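Fimbrium subunit Fim1C (Bacteroides vulgatus, PDB 4QB7) probably forms part of the tip of fimbriae, cell-surface filaments that mediate cell adhesion and biofilm formation. Local coordinates at residues L16-E21 / A38-F43; R82-D87 / I91-Y96; T146-Q151 / V160-S165. One frame throughout, in Å; residues are numbered along the deposited sequence.

All three contacts are buried and apolar and pack on strands of the same mixed sheet. Contact 1 packs residues 16-18 across the interior against strand 40-47. Contact 2 folds the loop 82-87 back over the beginning of strand 90-97, and contact 3 does the same for the loop 146-151 against strand 159-178. Probable backbone hydrogen bonds tie them together: Phe43 N to Phe94 O joins contacts 1 and 2, Tyr19 N to Phe162 O joins contacts 1 and 3, and Phe93 N to Ile148 O joins contacts 2 and 3. Hydrocarbon meets hydrocarbon in each, but contacts 2 and 3 also reach the surface, where backbone N-H groups and polar side chains bind sulfate ions.

Contact 1 of 3, residues L16-E21 / A38-F43; sequences LDVYTE and AGFGIF
Phe40 holds its CG between the backbone N and the carbonyl carbon (chi1 60°), which brings the ring up beside Val18, whose CG2, anti to the carbonyl carbon, is the branch that touches the ring (CG1 being anti to N, chi1 180°). The contact lies inside the curled mixed sheet of a fimbrillin-superfamily protein, a family in the transthyretin clan. Strands 16-18 and 40-43 are not paired; their axes pass 11.2 Å apart at 124°, so the layers meet through side chains alone. Val18 and Phe40 slide past each other in opposite directions, and Val18 CG2 comes to the ring obliquely near CE1 and CZ. Two residues earlier on one strand and two later on the other, Leu16 and Ile42 reach toward each other tip to tip. Leu16 CD1 lies 3.8 Å and Leu16 CD2 3.9 Å from Ile42 CD1. Around Phe40 the rings of Trp76, Phe162 and Phe164 pack edge-to-face, while Ala69 and Ala95 come from the strands that flank strand 40-47. Residues 16-21 belong to a predicted propeptide, and here Leu16 and Val18 of that segment pack on Phe40 and Ile42. Strand 15-18 runs parallel to strand 159-178 through backbone bonds such as those of Asp17 with Val160 and Phe162. The two pairs are linked into one apolar patch by Leu16 CD1, which lies 4.5 Å from Phe40 CZ.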
loop_
_atom_site.group_PDB
_atom_site.type_symbol
_atom_site.label_atom_id
_atom_site.label_comp_id
_atom_site.label_asym_id
_atom_site.label_seq_id
_atom_site.Cartn_x
_atom_site.Cartn_y
_atom_site.Cartn_z
ATOM N N LEU A 16 -8.723 23.865 -7.263
ATOM C CA LEU A 16 -8.142 22.643 -6.724
ATOM C C LEU A 16 -6.658 22.663 -6.879
ATOM O O LEU A 16 -6.147 23.114 -7.896
ATOM C CB LEU A 16 -8.687 21.353 -7.386
ATOM C CG LEU A 16 -10.182 21.138 -7.496
ATOM C CD1 LEU A 16 -10.458 19.831 -8.173
ATOM C CD2 LEU A 16 -10.853 21.187 -6.143
ATOM N N ASP A 17 -5.971 22.078 -5.912
ATOM C CA ASP A 17 -4.533 21.900 -5.925
ATOM C C ASP A 17 -4.204 20.652 -5.148
ATOM O O ASP A 17 -4.927 20.294 -4.231
ATOM C CB ASP A 17 -3.818 23.134 -5.343
ATOM C CG ASP A 17 -2.303 23.068 -5.406
ATOM O OD1 ASP A 17 -1.765 22.535 -6.423
ATOM O OD2 ASP A 17 -1.651 23.573 -4.460
ATOM N N VAL A 18 -3.148 19.963 -5.542
ATOM C CA VAL A 18 -2.656 18.761 -4.875
ATOM C C VAL A 18 -1.213 19.048 -4.529
ATOM O O VAL A 18 -0.437 19.473 -5.390
ATOM C CB VAL A 18 -2.848 17.467 -5.686
ATOM C CG1 VAL A 18 -2.307 16.254 -4.939
ATOM C CG2 VAL A 18 -4.309 17.264 -6.043
ATOM N N TYR A 19 -0.895 18.916 -3.243
ATOM C CA TYR A 19 0.412 19.184 -2.680
ATOM C C TYR A 19 1.403 18.161 -3.191
ATOM O O TYR A 19 1.077 16.980 -3.275
ATOM C CB TYR A 19 0.321 19.186 -1.151
ATOM C CG TYR A 19 1.640 19.185 -0.416
ATOM C CD1 TYR A 19 2.313 17.994 -0.158
ATOM C CD2 TYR A 19 2.168 20.362 0.111
ATOM C CE1 TYR A 19 3.519 17.980 0.541
ATOM C CE2 TYR A 19 3.363 20.360 0.833
ATOM C CZ TYR A 19 4.037 19.164 1.045
ATOM O OH TYR A 19 5.228 19.138 1.736
ATOM N N THR A 20 2.596 18.647 -3.592
ATOM C CA THR A 20 3.711 17.857 -4.108
ATOM C C THR A 20 4.788 17.779 -3.021
ATOM O O THR A 20 5.259 18.803 -2.502
ATOM C CB THR A 20 4.257 18.436 -5.440
ATOM O OG1 THR A 20 3.204 18.557 -6.384
ATOM C CG2 THR A 20 5.314 17.561 -6.059
ATOM N N GLU A 21 5.175 16.547 -2.703
ATOM C CA GLU A 21 6.213 16.209 -1.723
ATOM C C GLU A 21 7.625 16.460 -2.318
ATOM O O GLU A 21 7.796 16.405 -3.543
ATOM C CB GLU A 21 6.051 14.736 -1.260
ATOM C CG GLU A 21 5.943 13.703 -2.388
ATOM C CD GLU A 21 4.575 13.367 -2.978
ATOM O OE1 GLU A 21 3.809 14.296 -3.342
ATOM O OE2 GLU A 21 4.322 12.154 -3.167
ATOM N N ALA A 38 -6.173 8.058 -13.054
ATOM C CA ALA A 38 -7.586 8.392 -12.920
ATOM C C ALA A 38 -7.925 9.684 -12.130
ATOM O O ALA A 38 -9.102 10.002 -11.966
ATOM C CB ALA A 38 -8.277 7.207 -12.257
ATOM N N GLY A 39 -6.924 10.392 -11.627
ATOM C CA GLY A 39 -7.158 11.558 -10.789
ATOM C C GLY A 39 -7.662 11.113 -9.432
ATOM O O GLY A 39 -7.366 10.003 -8.992
ATOM N N PHE A 40 -8.468 11.932 -8.778
ATOM C CA PHE A 40 -8.984 11.598 -7.449
ATOM C C PHE A 40 -10.460 11.971 -7.327
ATOM O O PHE A 40 -11.013 12.595 -8.233
ATOM C CB PHE A 40 -8.128 12.299 -6.360
ATOM C CG PHE A 40 -8.077 13.815 -6.398
ATOM C CD1 PHE A 40 -7.168 14.480 -7.222
ATOM C CD2 PHE A 40 -8.883 14.573 -5.558
ATOM C CE1 PHE A 40 -7.100 15.870 -7.240
ATOM C CE2 PHE A 40 -8.814 15.972 -5.581
ATOM C CZ PHE A 40 -7.913 16.610 -6.415
ATOM N N GLY A 41 -11.080 11.547 -6.229
ATOM C CA GLY A 41 -12.479 11.824 -5.921
ATOM C C GLY A 41 -12.636 12.661 -4.663
ATOM O O GLY A 41 -11.929 12.432 -3.679
ATOM N N ILE A 42 -13.552 13.642 -4.692
ATOM C CA ILE A 42 -13.800 14.575 -3.590
ATOM C C ILE A 42 -15.177 14.392 -2.984
ATOM O O ILE A 42 -16.157 14.234 -3.710
ATOM C CB ILE A 42 -13.665 16.056 -4.069
ATOM C CG1 ILE A 42 -12.393 16.295 -4.903
ATOM C CG2 ILE A 42 -13.778 17.052 -2.897
ATOM C CD1 ILE A 42 -12.363 17.650 -5.648
ATOM N N PHE A 43 -15.241 14.490 -1.646
ATOM C CA PHE A 43 -16.436 14.594 -0.819
ATOM C C PHE A 43 -16.435 15.985 -0.260
ATOM O O PHE A 43 -15.387 16.447 0.183
ATOM C CB PHE A 43 -16.457 13.578 0.316
ATOM C CG PHE A 43 -16.571 12.127 -0.076
ATOM C CD1 PHE A 43 -15.429 11.358 -0.297
ATOM C CD2 PHE A 43 -17.808 11.493 -0.095
ATOM C CE1 PHE A 43 -15.530 9.988 -0.588
ATOM C CE2 PHE A 43 -17.914 10.136 -0.407
ATOM C CZ PHE A 43 -16.777 9.389 -0.647
#

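Contact 2 of 3, residues R82-D87 / I91-Y96; sequences RFWPID and ITFFAY. With SO4 (sulfate ion), chain L.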
loop_
_atom_site.group_PDB
_atom_site.type_symbol
_atom_site.label_atom_id
_atom_site.label_comp_id
_atom_site.label_asym_id
_atom_site.label_seq_id
_atom_site.Cartn_x
_atom_site.Cartn_y
_atom_site.Cartn_z
ATOM N N ARG A 82 -19.057 24.244 -9.020
ATOM C CA ARG A 82 -19.480 24.637 -7.695
ATOM C C ARG A 82 -18.775 25.912 -7.329
ATOM O O ARG A 82 -17.643 26.152 -7.764
ATOM C CB ARG A 82 -19.149 23.538 -6.671
ATOM C CG ARG A 82 -19.935 22.247 -6.811
ATOM C CD ARG A 82 -21.328 22.312 -6.210
ATOM N NE ARG A 82 -21.964 20.997 -6.274
ATOM C CZ ARG A 82 -22.628 20.530 -7.329
ATOM N NH1 ARG A 82 -22.785 21.285 -8.414
ATOM N NH2 ARG A 82 -23.147 19.309 -7.306
ATOM N N PHE A 83 -19.435 26.712 -6.492
ATOM C CA PHE A 83 -18.955 28.010 -6.068
ATOM C C PHE A 83 -18.897 28.107 -4.578
ATOM O O PHE A 83 -19.694 27.458 -3.903
ATOM C CB PHE A 83 -19.905 29.091 -6.625
ATOM C CG PHE A 83 -19.933 29.142 -8.137
ATOM C CD1 PHE A 83 -20.763 28.290 -8.866
ATOM C CD2 PHE A 83 -19.112 30.018 -8.833
ATOM C CE1 PHE A 83 -20.751 28.298 -10.262
ATOM C CE2 PHE A 83 -19.118 30.042 -10.229
ATOM C CZ PHE A 83 -19.930 29.171 -10.933
ATOM N N TRP A 84 -18.000 28.954 -4.045
ATOM C CA TRP A 84 -17.934 29.197 -2.606
ATOM C C TRP A 84 -19.223 29.863 -2.184
ATOM O O TRP A 84 -19.791 30.618 -2.981
ATOM C CB TRP A 84 -16.739 30.084 -2.225
ATOM C CG TRP A 84 -15.395 29.432 -2.391
ATOM C CD1 TRP A 84 -14.484 29.688 -3.366
ATOM C CD2 TRP A 84 -14.801 28.430 -1.537
ATOM N NE1 TRP A 84 -13.371 28.898 -3.196
ATOM C CE2 TRP A 84 -13.541 28.111 -2.084
ATOM C CE3 TRP A 84 -15.216 27.769 -0.365
ATOM C CZ2 TRP A 84 -12.676 27.179 -1.486
ATOM C CZ3 TRP A 84 -14.380 26.824 0.205
ATOM C CH2 TRP A 84 -13.115 26.551 -0.339
ATOM N N PRO A 85 -19.722 29.652 -0.954
ATOM C CA PRO A 85 -20.950 30.352 -0.554
ATOM C C PRO A 85 -20.780 31.883 -0.569
ATOM O O PRO A 85 -19.669 32.392 -0.389
ATOM C CB PRO A 85 -21.207 29.820 0.859
ATOM C CG PRO A 85 -20.460 28.544 0.940
ATOM C CD PRO A 85 -19.233 28.775 0.131
ATOM N N ILE A 86 -21.878 32.608 -0.828
ATOM C CA ILE A 86 -21.905 34.080 -0.798
ATOM C C ILE A 86 -21.961 34.521 0.679
ATOM O O ILE A 86 -21.410 35.564 1.030
ATOM C CB ILE A 86 -23.088 34.676 -1.622
ATOM C CG1 ILE A 86 -23.129 34.123 -3.059
ATOM C CG2 ILE A 86 -23.018 36.210 -1.680
ATOM C CD1 ILE A 86 -24.608 33.848 -3.612
ATOM N N ASP A 87 -22.605 33.710 1.544
ATOM C CA ASP A 87 -22.717 34.010 2.968
ATOM C C ASP A 87 -21.521 33.378 3.757
ATOM O O ASP A 87 -20.481 33.121 3.157
ATOM C CB ASP A 87 -24.095 33.566 3.505
ATOM C CG ASP A 87 -24.423 32.097 3.305
ATOM O OD1 ASP A 87 -23.533 31.345 2.859
ATOM O OD2 ASP A 87 -25.563 31.692 3.636
ATOM N N ILE A 91 -17.338 24.863 4.038
ATOM C CA ILE A 91 -17.311 23.587 3.297
ATOM C C ILE A 91 -16.142 22.742 3.790
ATOM O O ILE A 91 -15.012 23.226 3.877
ATOM C CB ILE A 91 -17.290 23.728 1.740
ATOM C CG1 ILE A 91 -18.420 24.661 1.226
ATOM C CG2 ILE A 91 -17.403 22.345 1.066
ATOM C CD1 ILE A 91 -18.107 25.157 -0.156
ATOM N N THR A 92 -16.436 21.486 4.146
ATOM C CA THR A 92 -15.454 20.519 4.603
ATOM C C THR A 92 -15.234 19.513 3.479
ATOM O O THR A 92 -16.189 18.947 2.925
ATOM C CB THR A 92 -15.874 19.881 5.938
ATOM O OG1 THR A 92 -15.617 20.832 6.953
ATOM C CG2 THR A 92 -15.062 18.635 6.277
ATOM N N PHE A 93 -13.957 19.295 3.158
ATOM C CA PHE A 93 -13.543 18.407 2.091
ATOM C C PHE A 93 -12.826 17.188 2.635
ATOM O O PHE A 93 -12.223 17.228 3.710
ATOM C CB PHE A 93 -12.635 19.165 1.096
ATOM C CG PHE A 93 -13.291 20.365 0.443
ATOM C CD1 PHE A 93 -13.278 21.611 1.065
ATOM C CD2 PHE A 93 -13.925 20.249 -0.791
ATOM C CE1 PHE A 93 -13.912 22.712 0.475
ATOM C CE2 PHE A 93 -14.552 21.350 -1.381
ATOM C CZ PHE A 93 -14.526 22.580 -0.754
ATOM N N PHE A 94 -12.938 16.090 1.872
ATOM C CA PHE A 94 -12.256 14.800 2.002
ATOM C C PHE A 94 -11.925 14.348 0.593
ATOM O O PHE A 94 -12.623 14.730 -0.352
ATOM C CB PHE A 94 -13.114 13.746 2.741
ATOM C CG PHE A 94 -13.534 14.150 4.128
ATOM C CD1 PHE A 94 -12.677 13.975 5.211
ATOM C CD2 PHE A 94 -14.784 14.719 4.353
ATOM C CE1 PHE A 94 -13.071 14.361 6.496
ATOM C CE2 PHE A 94 -15.181 15.089 5.643
ATOM C CZ PHE A 94 -14.314 14.927 6.698
ATOM N N ALA A 95 -10.890 13.537 0.435
ATOM C CA ALA A 95 -10.515 13.046 -0.884
ATOM C C ALA A 95 -9.846 11.689 -0.764
ATOM O O ALA A 95 -9.286 11.384 0.288
ATOM C CB ALA A 95 -9.582 14.034 -1.566
ATOM N N TYR A 96 -9.907 10.886 -1.834
ATOM C CA TYR A 96 -9.248 9.576 -1.931
ATOM C C TYR A 96 -8.724 9.394 -3.369
ATOM O O TYR A 96 -9.151 10.085 -4.303
ATOM C CB TYR A 96 -10.210 8.410 -1.527
ATOM C CG TYR A 96 -11.209 8.076 -2.610
ATOM C CD1 TYR A 96 -12.345 8.857 -2.800
ATOM C CD2 TYR A 96 -10.954 7.058 -3.533
ATOM C CE1 TYR A 96 -13.197 8.645 -3.880
ATOM C CE2 TYR A 96 -11.784 6.857 -4.636
ATOM C CZ TYR A 96 -12.903 7.659 -4.804
ATOM O OH TYR A 96 -13.757 7.447 -5.854
HETATM S S SO4 L . -24.820 30.534 -1.681
HETATM O O1 SO4 L . -23.727 30.650 -2.661
HETATM O O2 SO4 L . -24.580 29.388 -0.805
HETATM O O3 SO4 L . -24.901 31.762 -0.878
HETATM O O4 SO4 L . -26.073 30.322 -2.410
#
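A single methyl group, Ile91 CD1, serves two successive residues of the loop: Trp84 meets it through CE3 at 3.9 Å, and Pro85 through the ring carbon CD at 3.8 Å. Ile91 CG1 is anti to the carbonyl carbon (chi1 -51°), which sends CD1 out to the loop while CG2 turns to its own strand and rests 3.4 Å above the plane of the Phe93 ring, offset toward the rim. The indole runs on past the methyl, and its CH2 lies 4.0 Å from Phe93 CE1. The planes of the two ring systems stand steeply to each other, at roughly 75°, so this is not a parallel stack. The polar end of the indole is satisfied elsewhere, as NE1 is hydrogen-bonded to Gly158 O, and Trp84 also packs on Val160, which touches Phe93 as well. Beyond Pro85 the chain turns to solvent. There the N-H of Ile86 is shared by two oxygens of one sulfate ion, 3.1 Å from N to O3 (angle 153°) and 3.3 Å from N to O1; Lys89 NZ binds the same ion, which probably came from the crystallisation liquor. Ile91 and Phe93 reach Ala44 of the neighbouring strand 40-47. The whole is a loop between strands 75-77 and 90-97 folded back on the apolar side chains of the latter, in the mixed sheet of the fimbrillin-like fold.

Contact 3 of 3, residues T146-Q151 / V160-S165; sequences TAIQDQ and VQFKFS. With SO4 (sulfate ion), chain N; SO4 (sulfate ion), chain M.
The Phe162 ring takes Val160 CG1 on one face, 3.6 Å above its plane and offset toward the rim, and Ile148 CD1 obliquely, 3.7 Å from Phe162 CD1. Ala95 of strand 90-97 touches the same ring. Ile148 crosses Val160 and Phe162 at about a right angle. Its CG1 sits between the backbone N and the carbonyl carbon (chi1 59°), which carries CD1 to the aromatic ring and leaves CG2 to meet Val160 CG1 at 3.7 Å and the backbone carbonyl oxygen of Gln161. One isoleucine thus spans three consecutive residues of the strand and gives most of the apolar surface that the loop brings. Before Ile148 the chain makes a short 3-10 turn, with Gln149 N bonded to Thr146 O at 3.0 Å. At its start one sulfate ion is gripped by Thr146 N, 3.1 Å from its O2 and nearly straight (162°), and by Thr146 OG1, 3.1 Å from its O4. A second sulfate receives a weak bond from Gln161 NE2, which also has a weak bond to Asp17 OD2. Both ions probably derive from the crystallisation liquor. Beyond the turn the loop lies along strand 90-97: Ile148 O accepts from Phe93 N, and Gln151 N gives to Ile91 O. The contact therefore joins a loop to strand 159-178, a neighbour of strands 15-18 and 141-143 in the sheet: past the 3-10 turn, Ile148 and Gln151 bond to the backbone of strand 90-97 while Ile148 packs on strand 159-178, in the curled beta sheet of the fimbrillin fold.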
loop_
_atom_site.group_PDB
_atom_site.type_symbol
_atom_site.label_atom_id
_atom_site.label_comp_id
_atom_site.label_asym_id
_atom_site.label_seq_id
_atom_site.Cartn_x
_atom_site.Cartn_y
_atom_site.Cartn_z
ATOM N N THR A 146 -7.219 18.465 8.631
ATOM C CA THR A 146 -8.071 19.528 9.167
ATOM C C THR A 146 -7.986 20.821 8.353
ATOM O O THR A 146 -8.950 21.577 8.333
ATOM C CB THR A 146 -7.767 19.763 10.659
ATOM O OG1 THR A 146 -6.453 20.294 10.804
ATOM C CG2 THR A 146 -7.869 18.479 11.487
ATOM N N ALA A 147 -6.871 21.058 7.651
ATOM C CA ALA A 147 -6.690 22.257 6.839
ATOM C C ALA A 147 -7.614 22.284 5.594
ATOM O O ALA A 147 -7.646 23.300 4.920
ATOM C CB ALA A 147 -5.239 22.397 6.427
ATOM N N ILE A 148 -8.381 21.213 5.306
ATOM C CA ILE A 148 -9.343 21.248 4.200
ATOM C C ILE A 148 -10.778 21.129 4.771
ATOM O O ILE A 148 -11.730 20.942 4.020
ATOM C CB ILE A 148 -9.067 20.284 3.030
ATOM C CG1 ILE A 148 -9.018 18.798 3.460
ATOM C CG2 ILE A 148 -7.818 20.733 2.279
ATOM C CD1 ILE A 148 -9.258 17.810 2.318
ATOM N N GLN A 149 -10.915 21.304 6.098
ATOM C CA GLN A 149 -12.181 21.354 6.829
ATOM C C GLN A 149 -12.504 22.793 7.177
ATOM O O GLN A 149 -11.588 23.609 7.384
ATOM C CB GLN A 149 -12.126 20.514 8.104
ATOM C CG GLN A 149 -11.705 19.100 7.833
ATOM C CD GLN A 149 -11.663 18.237 9.063
ATOM O OE1 GLN A 149 -11.842 18.697 10.199
ATOM N NE2 GLN A 149 -11.400 16.957 8.845
ATOM N N ASP A 150 -13.809 23.118 7.237
ATOM C CA ASP A 150 -14.322 24.467 7.564
ATOM C C ASP A 150 -13.703 25.539 6.662
ATOM O O ASP A 150 -13.192 26.559 7.139
ATOM C CB ASP A 150 -14.090 24.808 9.047
ATOM C CG ASP A 150 -14.889 23.981 10.019
ATOM O OD1 ASP A 150 -15.983 23.483 9.628
ATOM O OD2 ASP A 150 -14.447 23.853 11.172
ATOM N N GLN A 151 -13.749 25.293 5.352
ATOM C CA GLN A 151 -13.176 26.215 4.376
ATOM C C GLN A 151 -14.188 27.234 3.889
ATOM O O GLN A 151 -15.374 26.931 3.721
ATOM C CB GLN A 151 -12.603 25.442 3.178
ATOM C CG GLN A 151 -11.501 24.450 3.565
ATOM C CD GLN A 151 -10.223 25.153 3.961
ATOM O OE1 GLN A 151 -9.890 25.282 5.146
ATOM N NE2 GLN A 151 -9.464 25.610 2.975
ATOM N N VAL A 160 -8.644 24.716 -2.700
ATOM C CA VAL A 160 -8.594 23.602 -1.769
ATOM C C VAL A 160 -7.311 22.846 -2.076
ATOM O O VAL A 160 -7.162 22.314 -3.176
ATOM C CB VAL A 160 -9.868 22.697 -1.803
ATOM C CG1 VAL A 160 -9.833 21.676 -0.684
ATOM C CG2 VAL A 160 -11.137 23.539 -1.703
ATOM N N GLN A 161 -6.352 22.858 -1.143
ATOM C CA GLN A 161 -5.113 22.125 -1.366
ATOM C C GLN A 161 -5.172 20.765 -0.676
ATOM O O GLN A 161 -5.135 20.688 0.557
ATOM C CB GLN A 161 -3.876 22.898 -0.899
ATOM C CG GLN A 161 -2.606 22.158 -1.335
ATOM C CD GLN A 161 -1.335 22.617 -0.691
ATOM O OE1 GLN A 161 -1.243 22.782 0.531
ATOM N NE2 GLN A 161 -0.294 22.735 -1.500
ATOM N N PHE A 162 -5.216 19.694 -1.480
ATOM C CA PHE A 162 -5.241 18.340 -0.977
ATOM C C PHE A 162 -3.818 17.874 -0.741
ATOM O O PHE A 162 -2.902 18.276 -1.448
ATOM C CB PHE A 162 -5.996 17.410 -1.936
ATOM C CG PHE A 162 -7.438 17.807 -2.153
ATOM C CD1 PHE A 162 -8.428 17.416 -1.255
ATOM C CD2 PHE A 162 -7.806 18.586 -3.252
ATOM C CE1 PHE A 162 -9.758 17.818 -1.436
ATOM C CE2 PHE A 162 -9.137 18.984 -3.436
ATOM C CZ PHE A 162 -10.104 18.604 -2.523
ATOM N N LYS A 163 -3.643 17.057 0.285
ATOM C CA LYS A 163 -2.400 16.477 0.778
ATOM C C LYS A 163 -2.742 15.027 1.033
ATOM O O LYS A 163 -3.475 14.735 1.970
ATOM C CB LYS A 163 -2.009 17.229 2.068
ATOM C CG LYS A 163 -0.538 17.471 2.354
ATOM C CD LYS A 163 -0.462 18.887 2.938
ATOM C CE LYS A 163 0.725 19.192 3.822
ATOM N NZ LYS A 163 0.834 20.667 4.063
ATOM N N PHE A 164 -2.342 14.134 0.124
ATOM C CA PHE A 164 -2.677 12.722 0.205
ATOM C C PHE A 164 -1.695 11.928 1.047
ATOM O O PHE A 164 -0.482 12.104 0.925
ATOM C CB PHE A 164 -2.750 12.131 -1.200
ATOM C CG PHE A 164 -3.966 12.616 -1.948
ATOM C CD1 PHE A 164 -5.232 12.118 -1.647
ATOM C CD2 PHE A 164 -3.847 13.553 -2.968
ATOM C CE1 PHE A 164 -6.357 12.564 -2.342
ATOM C CE2 PHE A 164 -4.980 14.018 -3.646
ATOM C CZ PHE A 164 -6.225 13.509 -3.339
ATOM N N SER A 165 -2.226 11.039 1.902
ATOM C CA SER A 165 -1.405 10.164 2.743
ATOM C C SER A 165 -1.627 8.724 2.356
ATOM O O SER A 165 -2.736 8.368 1.974
ATOM C CB SER A 165 -1.750 10.363 4.214
ATOM O OG SER A 165 -1.071 11.484 4.750
HETATM S S SO4 N . -3.860 17.740 10.201
HETATM O O1 SO4 N . -2.782 16.903 9.658
HETATM O O2 SO4 N . -5.068 16.919 10.292
HETATM O O3 SO4 N . -3.509 18.181 11.551
HETATM O O4 SO4 N . -4.045 18.938 9.327
HETATM S S SO4 M . 3.125 24.378 -0.632
HETATM O O1 SO4 M . 4.505 24.863 -0.730
HETATM O O2 SO4 M . 2.756 24.174 0.777
HETATM O O3 SO4 M . 2.217 25.360 -1.228
HETATM O O4 SO4 M . 3.024 23.116 -1.365
#